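Local structure of sulfate permease family protein (Vibrio cholerae, 4DGH) at residues A[78-88]-A[105-115]; A[66-74]-A[96-106]. The protein probably acts as a membrane transporter of the sulfate permease (SulP) family, this chain being the STAS domain of that protein. One frame throughout, in Å; residues are numbered along the deposited sequence. Where two conformers were deposited one is given.

Overall arrangement
In this STAS domain, residues 83-112 form a beta-alpha-beta unit; contact 1 lies within the sheet of this unit, and contact 2 in the helical layer that covers it. Contact 1 sets strand 83-87 beside strand 111-112 in the parallel sheet; contact 2 packs the helices that link those strands against helix 64-78. Their centres lie about 10 Å apart, and both use Leu105 and Val106. The layers meet where Ile86 CD1 of the strand touches Ile102 CG2 of the helix at 3.7 Å. A potassium ion bound at Leu26, Arg55 and Trp58 lies nearby but is not coordinated by either contact: Gly88 is about 8 Å away and the side chain of Leu70 about 9 Å.

Contact 1: residues A[78-88]-A[105-115]; sequences HKRGIKVLISG and LVGEQNVYPVF
Ile86 and Val111, then Ser87 and Tyr112, pair as parallel neighbours, the two strands of a beta-alpha-beta crossover at one edge of the STAS sheet. The backbone ladder begins at Ile86 N, which donates to Asn110 O at 3.0 Å, and passes through Tyr112 N to Ile86 O at 2.8 Å. It ends with Gly88 N to Tyr112 O, while CA-H...O contacts fill in between.

Apolar packing divides between the two faces. On one, the methyls of Val106 straddle Ile86 CD1, with CG1 4.0 Å from it, and CG1 also reaches Val84 CG1. On the other, Leu85 CD2 rests 3.9 Å from Tyr112 CE2. Ser87 OG lies at the edge of the Phe115 ring, in its plane; it is buried and has no polar partner in the model.

Water extends the contact beyond the ladder. One molecule takes the N-H of Val84 and hydrogen-bonds His78 NE2, with a weak bond to Val106 O. A second joins Lys83 NZ to Asn110 OD1, although Lys83 also forms a salt bridge with Glu125. The amide of Asn110 thereby links strand, water and helix end: with CG beside the backbone N (chi1 -65°), its ND2 gives Val106 O an almost straight bond of 2.8 Å and 177°, the acceptor lying in the amide plane.

Contact 2: residues A[66-74]-A[96-106]; sequences GIQTLEEMI and KLVKAGIVKLV
Lys96 meets Ile67 through the aliphatic part of its chain, CD lying 4.3 Å from Ile67 CG1. Its amino group turns elsewhere, bonding to Met62 O and to the carbonyl of Leu17 of a neighbouring subunit. One residue on, Leu97 reaches inward, and its CD2 meets Leu70 CD2 at 4.0 Å, the two side chains crossing at about a right angle. Ala100 then brings its small methyl close to Ile67: CB is 3.6 Å from CG2 and nearly as near to CD1, so that both branches of the isoleucine bear on it.

Gly101 makes the bend. Its positive phi (86°) completes a Schellman motif after helix 91-99, and the same residue is the N-cap of helix 102-106. Ile102 follows as a knob in a hole formed by Ile67, Leu70, Glu71 and Ile74. Its branches share the work: CG1 approaches Ile67 CD1, and CD1 settles 3.9 Å from Glu71 CB. With CG1 beside the backbone N (chi1 -61°), CG2 is left anti to that N and faces both Leu70 CD2 and Ile74 CD1.

Leu105 and Ile74 lie alongside one another, pointing opposite ways, with Leu105 CG 3.7 Å from Ile74 CG2. Leu105 CD2 rests on the same Ile74 methyl and also meets Glu71 CG. Val106 closes the row: its CG1 stands 4.0 Å from both CG2 and CD1 of Ile74.

The axis of segment 66-74, part of helix 64-78, runs almost parallel to that of helix 102-106 (5°), with a closest approach of 10.7 Å. Such alignment is characteristic of successive crossover helices covering one face of a parallel sheet, and here Ile102 and Val106 also press on strand 83-87, as expected for the alpha/beta fold of a STAS domain.

Contact 1: residues A[78-88]-A[105-115]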
loop_
_atom_site.group_PDB
_atom_site.type_symbol
_atom_site.label_atom_id
_atom_site.label_comp_id
_atom_site.label_asym_id
_atom_site.label_seq_id
_atom_site.Cartn_x
_atom_site.Cartn_y
_atom_site.Cartn_z
ATOM N N HIS A 78 -16.650 -18.585 0.607
ATOM C CA HIS A 78 -17.799 -19.509 0.572
ATOM C C HIS A 78 -17.334 -20.861 1.003
ATOM O O HIS A 78 -18.117 -21.624 1.608
ATOM C CB HIS A 78 -18.405 -19.686 -0.855
ATOM C CG HIS A 78 -19.375 -18.587 -1.235
ATOM N ND1 HIS A 78 -19.913 -18.466 -2.482
ATOM C CD2 HIS A 78 -19.908 -17.559 -0.471
ATOM C CE1 HIS A 78 -20.748 -17.397 -2.495
ATOM N NE2 HIS A 78 -20.782 -16.882 -1.252
ATOM N N LYS A 79 -16.108 -21.187 0.659
ATOM C CA LYS A 79 -15.698 -22.548 0.951
ATOM C C LYS A 79 -15.406 -22.720 2.450
ATOM O O LYS A 79 -15.348 -23.862 2.916
ATOM C CB LYS A 79 -14.583 -23.046 0.015
ATOM C CG LYS A 79 -13.241 -22.536 0.382
ATOM C CD LYS A 79 -12.224 -22.662 -0.757
ATOM C CE LYS A 79 -10.891 -22.154 -0.243
ATOM N NZ LYS A 79 -9.841 -22.067 -1.295
ATOM N N ARG A 80 -15.233 -21.631 3.221
ATOM C CA ARG A 80 -15.176 -21.728 4.714
ATOM C C ARG A 80 -16.541 -21.562 5.452
ATOM O O ARG A 80 -16.622 -21.583 6.682
ATOM C CB ARG A 80 -14.141 -20.789 5.340
ATOM C CG ARG A 80 -12.680 -21.032 4.907
ATOM C CD ARG A 80 -11.630 -20.685 5.971
ATOM N NE ARG A 80 -11.952 -21.114 7.332
ATOM C CZ ARG A 80 -11.257 -20.778 8.414
ATOM N NH1 ARG A 80 -10.126 -20.021 8.312
ATOM N NH2 ARG A 80 -11.673 -21.226 9.613
ATOM N N GLY A 81 -17.616 -21.426 4.712
ATOM C CA GLY A 81 -18.888 -21.299 5.321
ATOM C C GLY A 81 -19.326 -19.849 5.478
ATOM O O GLY A 81 -20.398 -19.617 6.047
ATOM N N ILE A 82 -18.600 -18.897 4.903
ATOM C CA ILE A 82 -18.960 -17.455 5.074
ATOM C C ILE A 82 -19.965 -17.043 4.009
ATOM O O ILE A 82 -19.741 -17.284 2.806
ATOM C CB ILE A 82 -17.740 -16.562 5.033
ATOM C CG1 ILE A 82 -16.662 -17.134 5.947
ATOM C CG2 ILE A 82 -18.132 -15.096 5.405
ATOM C CD1 ILE A 82 -15.264 -16.583 5.692
ATOM N N LYS A 83 -21.077 -16.452 4.471
ATOM C CA LYS A 83 -22.043 -15.820 3.589
ATOM C C LYS A 83 -21.559 -14.414 3.257
ATOM O O LYS A 83 -21.203 -13.648 4.158
ATOM C CB LYS A 83 -23.378 -15.729 4.338
ATOM C CG LYS A 83 -24.473 -15.008 3.611
ATOM C CD LYS A 83 -25.823 -15.199 4.357
ATOM C CE LYS A 83 -26.952 -14.770 3.462
ATOM N NZ LYS A 83 -28.306 -15.080 4.081
ATOM N N VAL A 84 -21.518 -14.091 1.983
ATOM C CA VAL A 84 -20.937 -12.866 1.516
ATOM C C VAL A 84 -22.051 -11.981 0.992
ATOM O O VAL A 84 -22.891 -12.466 0.161
ATOM C CB VAL A 84 -19.887 -13.109 0.444
ATOM C CG1 VAL A 84 -19.359 -11.763 -0.131
ATOM C CG2 VAL A 84 -18.793 -14.071 0.942
ATOM N N LEU A 85 -22.185 -10.782 1.583
ATOM C CA LEU A 85 -23.056 -9.761 1.017
ATOM C C LEU A 85 -22.185 -8.724 0.274
ATOM O O LEU A 85 -21.051 -8.497 0.658
ATOM C CB LEU A 85 -23.850 -9.007 2.094
ATOM C CG LEU A 85 -25.026 -9.660 2.841
ATOM C CD1 LEU A 85 -24.992 -11.161 2.984
ATOM C CD2 LEU A 85 -25.451 -8.931 4.103
ATOM N N ILE A 86 -22.772 -8.064 -0.740
ATOM C CA ILE A 86 -22.079 -7.038 -1.435
ATOM C C ILE A 86 -22.911 -5.762 -1.308
ATOM O O ILE A 86 -24.183 -5.800 -1.457
ATOM C CB ILE A 86 -21.973 -7.454 -2.882
ATOM C CG1 ILE A 86 -20.946 -8.624 -3.044
ATOM C CG2 ILE A 86 -21.654 -6.237 -3.753
ATOM C CD1 ILE A 86 -20.962 -9.106 -4.501
ATOM N N SER A 87 -22.261 -4.632 -1.052
ATOM C CA SER A 87 -22.991 -3.340 -1.034
ATOM C C SER A 87 -22.256 -2.281 -1.815
ATOM O O SER A 87 -21.081 -2.371 -1.977
ATOM C CB SER A 87 -23.163 -2.842 0.401
ATOM O OG SER A 87 -21.913 -2.660 1.099
ATOM N N GLY A 88 -23.003 -1.254 -2.254
ATOM C CA GLY A 88 -22.430 -0.015 -2.719
ATOM C C GLY A 88 -21.904 0.010 -4.153
ATOM O O GLY A 88 -21.272 0.993 -4.531
ATOM N N LEU A 105 -23.235 -15.726 -8.001
ATOM C CA LEU A 105 -22.411 -16.354 -6.988
ATOM C C LEU A 105 -22.863 -16.039 -5.591
ATOM O O LEU A 105 -22.895 -16.910 -4.743
ATOM C CB LEU A 105 -20.983 -15.874 -7.172
ATOM C CG LEU A 105 -19.861 -16.446 -6.342
ATOM C CD1 LEU A 105 -19.996 -17.981 -6.328
ATOM C CD2 LEU A 105 -18.548 -15.913 -6.965
ATOM N N VAL A 106 -23.169 -14.783 -5.303
ATOM C CA VAL A 106 -23.499 -14.511 -3.933
ATOM C C VAL A 106 -24.993 -14.590 -3.645
ATOM O O VAL A 106 -25.391 -14.709 -2.485
ATOM C CB VAL A 106 -23.032 -13.133 -3.421
ATOM C CG1 VAL A 106 -21.486 -12.967 -3.452
ATOM C CG2 VAL A 106 -23.740 -12.064 -4.177
ATOM N N GLY A 107 -25.810 -14.523 -4.701
ATOM C CA GLY A 107 -27.260 -14.599 -4.503
ATOM C C GLY A 107 -27.833 -13.182 -4.649
ATOM O O GLY A 107 -27.333 -12.255 -4.031
ATOM N N GLU A 108 -28.863 -12.984 -5.506
ATOM C CA GLU A 108 -29.486 -11.620 -5.695
ATOM C C GLU A 108 -29.902 -11.000 -4.396
ATOM O O GLU A 108 -29.803 -9.773 -4.246
ATOM C CB GLU A 108 -30.800 -11.648 -6.547
ATOM C CG GLU A 108 -30.626 -12.574 -7.708
ATOM C CD GLU A 108 -31.880 -12.880 -8.531
ATOM O OE1 GLU A 108 -33.033 -12.716 -8.020
ATOM O OE2 GLU A 108 -31.632 -13.325 -9.717
ATOM N N GLN A 109 -30.392 -11.825 -3.485
ATOM C CA GLN A 109 -30.961 -11.320 -2.228
ATOM C C GLN A 109 -29.836 -10.749 -1.279
ATOM O O GLN A 109 -30.131 -10.060 -0.305
ATOM C CB GLN A 109 -31.799 -12.392 -1.534
ATOM C CG GLN A 109 -30.985 -13.606 -1.032
ATOM C CD GLN A 109 -30.706 -14.706 -2.126
ATOM O OE1 GLN A 109 -30.675 -14.464 -3.338
ATOM N NE2 GLN A 109 -30.555 -15.929 -1.665
ATOM N N ASN A 110 -28.576 -11.030 -1.620
ATOM C CA ASN A 110 -27.436 -10.610 -0.808
ATOM C C ASN A 110 -26.678 -9.443 -1.410
ATOM O O ASN A 110 -25.565 -9.144 -0.959
ATOM C CB ASN A 110 -26.538 -11.837 -0.645
ATOM C CG ASN A 110 -27.246 -12.913 0.156
ATOM O OD1 ASN A 110 -27.990 -12.627 1.106
ATOM N ND2 ASN A 110 -27.034 -14.163 -0.235
ATOM N N VAL A 111 -27.262 -8.787 -2.426
ATOM C CA VAL A 111 -26.639 -7.619 -3.043
ATOM C C VAL A 111 -27.481 -6.341 -2.702
ATOM O O VAL A 111 -28.695 -6.357 -2.852
ATOM C CB VAL A 111 -26.500 -7.786 -4.592
ATOM C CG1 VAL A 111 -25.792 -6.541 -5.210
ATOM C CG2 VAL A 111 -25.652 -9.007 -4.904
ATOM N N TYR A 112 -26.842 -5.324 -2.154
ATOM C CA TYR A 112 -27.523 -4.140 -1.600
ATOM C C TYR A 112 -27.016 -2.897 -2.249
ATOM O O TYR A 112 -25.811 -2.743 -2.412
ATOM C CB TYR A 112 -27.298 -4.075 -0.074
ATOM C CG TYR A 112 -27.970 -5.206 0.661
ATOM C CD1 TYR A 112 -29.298 -5.089 1.063
ATOM C CD2 TYR A 112 -27.326 -6.459 0.835
ATOM C CE1 TYR A 112 -29.970 -6.103 1.708
ATOM C CE2 TYR A 112 -27.985 -7.476 1.511
ATOM C CZ TYR A 112 -29.309 -7.282 1.921
ATOM O OH TYR A 112 -29.991 -8.305 2.538
ATOM N N PRO A 113 -27.926 -1.964 -2.612
ATOM C CA PRO A 113 -27.445 -0.721 -3.176
ATOM C C PRO A 113 -26.578 0.075 -2.208
ATOM O O PRO A 113 -25.652 0.728 -2.671
ATOM C CB PRO A 113 -28.752 0.061 -3.527
ATOM C CG PRO A 113 -29.764 -1.004 -3.685
ATOM C CD PRO A 113 -29.406 -2.084 -2.661
ATOM N N VAL A 114 -26.801 0.029 -0.885
ATOM C CA VAL A 114 -25.921 0.833 0.017
ATOM C C VAL A 114 -25.625 0.048 1.267
ATOM O O VAL A 114 -26.338 -0.876 1.633
ATOM C CB VAL A 114 -26.523 2.202 0.554
ATOM C CG1 VAL A 114 -26.179 3.361 -0.344
ATOM C CG2 VAL A 114 -28.002 2.120 0.832
ATOM N N PHE A 115 -24.560 0.448 1.911
ATOM C CA PHE A 115 -23.976 -0.344 2.954
ATOM C C PHE A 115 -24.964 -0.451 4.100
ATOM O O PHE A 115 -25.073 -1.486 4.662
ATOM C CB PHE A 115 -22.693 0.362 3.383
ATOM C CG PHE A 115 -22.098 -0.216 4.612
ATOM C CD1 PHE A 115 -21.688 -1.528 4.633
ATOM C CD2 PHE A 115 -22.023 0.538 5.742
ATOM C CE1 PHE A 115 -21.129 -2.089 5.774
ATOM C CE2 PHE A 115 -21.498 -0.003 6.921
ATOM C CZ PHE A 115 -21.020 -1.312 6.922
HETATM O O HOH W 1 -22.783 -15.316 -0.359
HETATM O O HOH W 2 -29.781 -14.106 2.371
#

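Contact 2: residues A[66-74]-A[96-106]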
loop_
_atom_site.group_PDB
_atom_site.type_symbol
_atom_site.label_atom_id
_atom_site.label_comp_id
_atom_site.label_asym_id
_atom_site.label_seq_id
_atom_site.Cartn_x
_atom_site.Cartn_y
_atom_site.Cartn_z
ATOM N N GLY A 66 -10.318 -7.679 -12.525
ATOM C CA GLY A 66 -10.831 -7.481 -11.170
ATOM C C GLY A 66 -12.035 -8.418 -10.983
ATOM O O GLY A 66 -12.301 -8.865 -9.899
ATOM N N ILE A 67 -12.800 -8.686 -12.029
ATOM C CA ILE A 67 -13.916 -9.651 -11.892
ATOM C C ILE A 67 -13.433 -11.018 -11.467
ATOM O O ILE A 67 -13.993 -11.628 -10.554
ATOM C CB ILE A 67 -14.708 -9.773 -13.211
ATOM C CG1 ILE A 67 -15.540 -8.481 -13.289
ATOM C CG2 ILE A 67 -15.583 -11.055 -13.195
ATOM C CD1 ILE A 67 -16.783 -8.418 -12.362
ATOM N N GLN A 68 -12.369 -11.498 -12.098
ATOM C CA GLN A 68 -11.885 -12.833 -11.764
ATOM C C GLN A 68 -11.230 -12.840 -10.374
ATOM O O GLN A 68 -11.322 -13.820 -9.650
ATOM C CB GLN A 68 -10.911 -13.331 -12.820
ATOM C CG GLN A 68 -11.655 -13.724 -14.096
ATOM C CD GLN A 68 -10.708 -13.938 -15.267
ATOM O OE1 GLN A 68 -10.269 -12.957 -15.896
ATOM N NE2 GLN A 68 -10.408 -15.201 -15.602
ATOM N N THR A 69 -10.614 -11.733 -9.993
ATOM C CA THR A 69 -10.090 -11.597 -8.625
ATOM C C THR A 69 -11.197 -11.619 -7.595
ATOM O O THR A 69 -11.080 -12.294 -6.554
ATOM C CB THR A 69 -9.229 -10.320 -8.564
ATOM O OG1 THR A 69 -8.194 -10.477 -9.522
ATOM C CG2 THR A 69 -8.540 -10.132 -7.214
ATOM N N LEU A 70 -12.260 -10.832 -7.834
ATOM C CA LEU A 70 -13.382 -10.779 -6.899
ATOM C C LEU A 70 -14.053 -12.160 -6.814
ATOM O O LEU A 70 -14.469 -12.595 -5.731
ATOM C CB LEU A 70 -14.396 -9.707 -7.305
ATOM C CG LEU A 70 -15.673 -9.576 -6.539
ATOM C CD1 LEU A 70 -15.389 -9.235 -5.067
ATOM C CD2 LEU A 70 -16.553 -8.452 -7.038
ATOM N N GLU A 71 -14.243 -12.810 -7.973
ATOM C CA GLU A 71 -14.779 -14.168 -7.975
ATOM C C GLU A 71 -13.998 -15.173 -7.084
ATOM O O GLU A 71 -14.582 -15.898 -6.284
ATOM C CB GLU A 71 -14.870 -14.665 -9.433
ATOM C CG GLU A 71 -15.270 -16.127 -9.454
ATOM C CD GLU A 71 -15.431 -16.679 -10.851
ATOM O OE1 GLU A 71 -14.833 -16.077 -11.803
ATOM O OE2 GLU A 71 -16.138 -17.732 -10.983
ATOM N N GLU A 72 -12.695 -15.227 -7.258
ATOM C CA GLU A 72 -11.811 -16.136 -6.526
ATOM C C GLU A 72 -11.880 -15.815 -5.038
ATOM O O GLU A 72 -12.016 -16.732 -4.237
ATOM C CB GLU A 72 -10.347 -15.985 -7.003
ATOM C CG GLU A 72 -9.375 -16.851 -6.204
ATOM C CD GLU A 72 -7.997 -17.046 -6.889
ATOM O OE1 GLU A 72 -7.417 -16.056 -7.440
ATOM O OE2 GLU A 72 -7.461 -18.202 -6.868
HETATM N N MSE A 73 -11.834 -14.535 -4.676
HETATM C CA MSE A 73 -11.988 -14.148 -3.270
HETATM C C MSE A 73 -13.287 -14.634 -2.651
HETATM O O MSE A 73 -13.301 -15.166 -1.550
HETATM C CB MSE A 73 -11.926 -12.621 -3.189
HETATM C CG MSE A 73 -11.563 -12.242 -1.762
HETATM SE SE MSE A 73 -11.798 -10.294 -1.592
HETATM C CE MSE A 73 -11.307 -9.854 0.237
ATOM N N ILE A 74 -14.390 -14.434 -3.345
ATOM C CA ILE A 74 -15.677 -14.872 -2.818
ATOM C C ILE A 74 -15.751 -16.375 -2.716
ATOM O O ILE A 74 -16.352 -16.933 -1.761
ATOM C CB ILE A 74 -16.808 -14.364 -3.749
ATOM C CG1 ILE A 74 -16.910 -12.835 -3.571
ATOM C CG2 ILE A 74 -18.120 -15.037 -3.344
ATOM C CD1 ILE A 74 -17.777 -12.192 -4.634
ATOM N N LYS A 96 -22.112 -4.738 -14.356
ATOM C CA LYS A 96 -21.011 -5.685 -14.590
ATOM C C LYS A 96 -21.116 -6.894 -13.664
ATOM O O LYS A 96 -20.850 -8.011 -14.073
ATOM C CB LYS A 96 -19.641 -5.045 -14.324
ATOM C CG LYS A 96 -18.790 -4.772 -15.479
ATOM C CD LYS A 96 -17.865 -5.906 -15.767
ATOM C CE LYS A 96 -17.518 -5.658 -17.194
ATOM N NZ LYS A 96 -16.440 -4.666 -17.256
ATOM N N LEU A 97 -21.463 -6.670 -12.389
ATOM C CA LEU A 97 -21.560 -7.753 -11.430
ATOM C C LEU A 97 -22.633 -8.826 -11.904
ATOM O O LEU A 97 -22.448 -10.029 -11.699
ATOM C CB LEU A 97 -21.972 -7.213 -10.061
ATOM C CG LEU A 97 -20.867 -6.300 -9.362
ATOM C CD1 LEU A 97 -21.358 -6.008 -7.956
ATOM C CD2 LEU A 97 -19.526 -7.005 -9.326
ATOM N N VAL A 98 -23.720 -8.334 -12.494
ATOM C CA VAL A 98 -24.787 -9.217 -13.019
ATOM C C VAL A 98 -24.221 -9.962 -14.248
ATOM O O VAL A 98 -24.120 -11.194 -14.243
ATOM C CB VAL A 98 -26.037 -8.416 -13.418
ATOM C CG1 VAL A 98 -27.062 -9.323 -14.181
ATOM C CG2 VAL A 98 -26.692 -7.826 -12.164
ATOM N N LYS A 99 -23.726 -9.216 -15.217
ATOM C CA LYS A 99 -23.249 -9.839 -16.456
ATOM C C LYS A 99 -22.121 -10.845 -16.235
ATOM O O LYS A 99 -22.044 -11.831 -16.955
ATOM C CB LYS A 99 -22.771 -8.790 -17.487
ATOM C CG LYS A 99 -23.727 -7.603 -17.748
ATOM C CD LYS A 99 -23.408 -6.852 -19.064
ATOM C CE LYS A 99 -21.887 -6.620 -19.309
ATOM N NZ LYS A 99 -21.278 -5.426 -18.631
ATOM N N ALA A 100 -21.249 -10.596 -15.251
ATOM C CA ALA A 100 -20.134 -11.467 -14.974
ATOM C C ALA A 100 -20.432 -12.673 -14.126
ATOM O O ALA A 100 -19.564 -13.549 -14.007
ATOM C CB ALA A 100 -19.002 -10.676 -14.345
ATOM N N GLY A 101 -21.646 -12.781 -13.586
ATOM C CA GLY A 101 -21.975 -13.896 -12.710
ATOM C C GLY A 101 -21.615 -13.701 -11.225
ATOM O O GLY A 101 -21.664 -14.663 -10.433
ATOM N N ILE A 102 -21.235 -12.492 -10.824
ATOM C CA ILE A 102 -20.923 -12.287 -9.380
ATOM C C ILE A 102 -22.236 -12.330 -8.595
ATOM O O ILE A 102 -22.314 -12.888 -7.490
ATOM C CB ILE A 102 -20.122 -10.998 -9.111
ATOM C CG1 ILE A 102 -18.743 -11.044 -9.846
ATOM C CG2 ILE A 102 -19.923 -10.787 -7.611
ATOM C CD1 ILE A 102 -17.902 -12.252 -9.455
ATOM N N VAL A 103 -23.291 -11.760 -9.172
ATOM C CA VAL A 103 -24.578 -11.710 -8.441
ATOM C C VAL A 103 -25.071 -13.143 -8.245
ATOM O O VAL A 103 -25.485 -13.489 -7.154
ATOM C CB VAL A 103 -25.615 -10.816 -9.150
ATOM C CG1 VAL A 103 -27.020 -11.011 -8.561
ATOM C CG2 VAL A 103 -25.177 -9.356 -9.086
ATOM N N LYS A 104 -24.983 -13.956 -9.290
ATOM C CA LYS A 104 -25.276 -15.396 -9.214
ATOM C C LYS A 104 -24.540 -15.994 -8.076
ATOM O O LYS A 104 -25.137 -16.655 -7.246
ATOM C CB LYS A 104 -24.866 -16.143 -10.511
ATOM C CG LYS A 104 -25.084 -17.651 -10.412
ATOM C CD LYS A 104 -24.246 -18.413 -11.429
ATOM C CE LYS A 104 -24.541 -19.897 -11.303
ATOM N NZ LYS A 104 -24.167 -20.562 -12.571
ATOM N N LEU A 105 -23.235 -15.726 -8.001
ATOM C CA LEU A 105 -22.411 -16.354 -6.988
ATOM C C LEU A 105 -22.863 -16.039 -5.591
ATOM O O LEU A 105 -22.895 -16.910 -4.743
ATOM C CB LEU A 105 -20.983 -15.874 -7.172
ATOM C CG LEU A 105 -19.861 -16.446 -6.342
ATOM C CD1 LEU A 105 -19.996 -17.981 -6.328
ATOM C CD2 LEU A 105 -18.548 -15.913 -6.965
ATOM N N VAL A 106 -23.169 -14.783 -5.303
ATOM C CA VAL A 106 -23.499 -14.511 -3.933
ATOM C C VAL A 106 -24.993 -14.590 -3.645
ATOM O O VAL A 106 -25.391 -14.709 -2.485
ATOM C CB VAL A 106 -23.032 -13.133 -3.421
ATOM C CG1 VAL A 106 -21.486 -12.967 -3.452
ATOM C CG2 VAL A 106 -23.740 -12.064 -4.177
#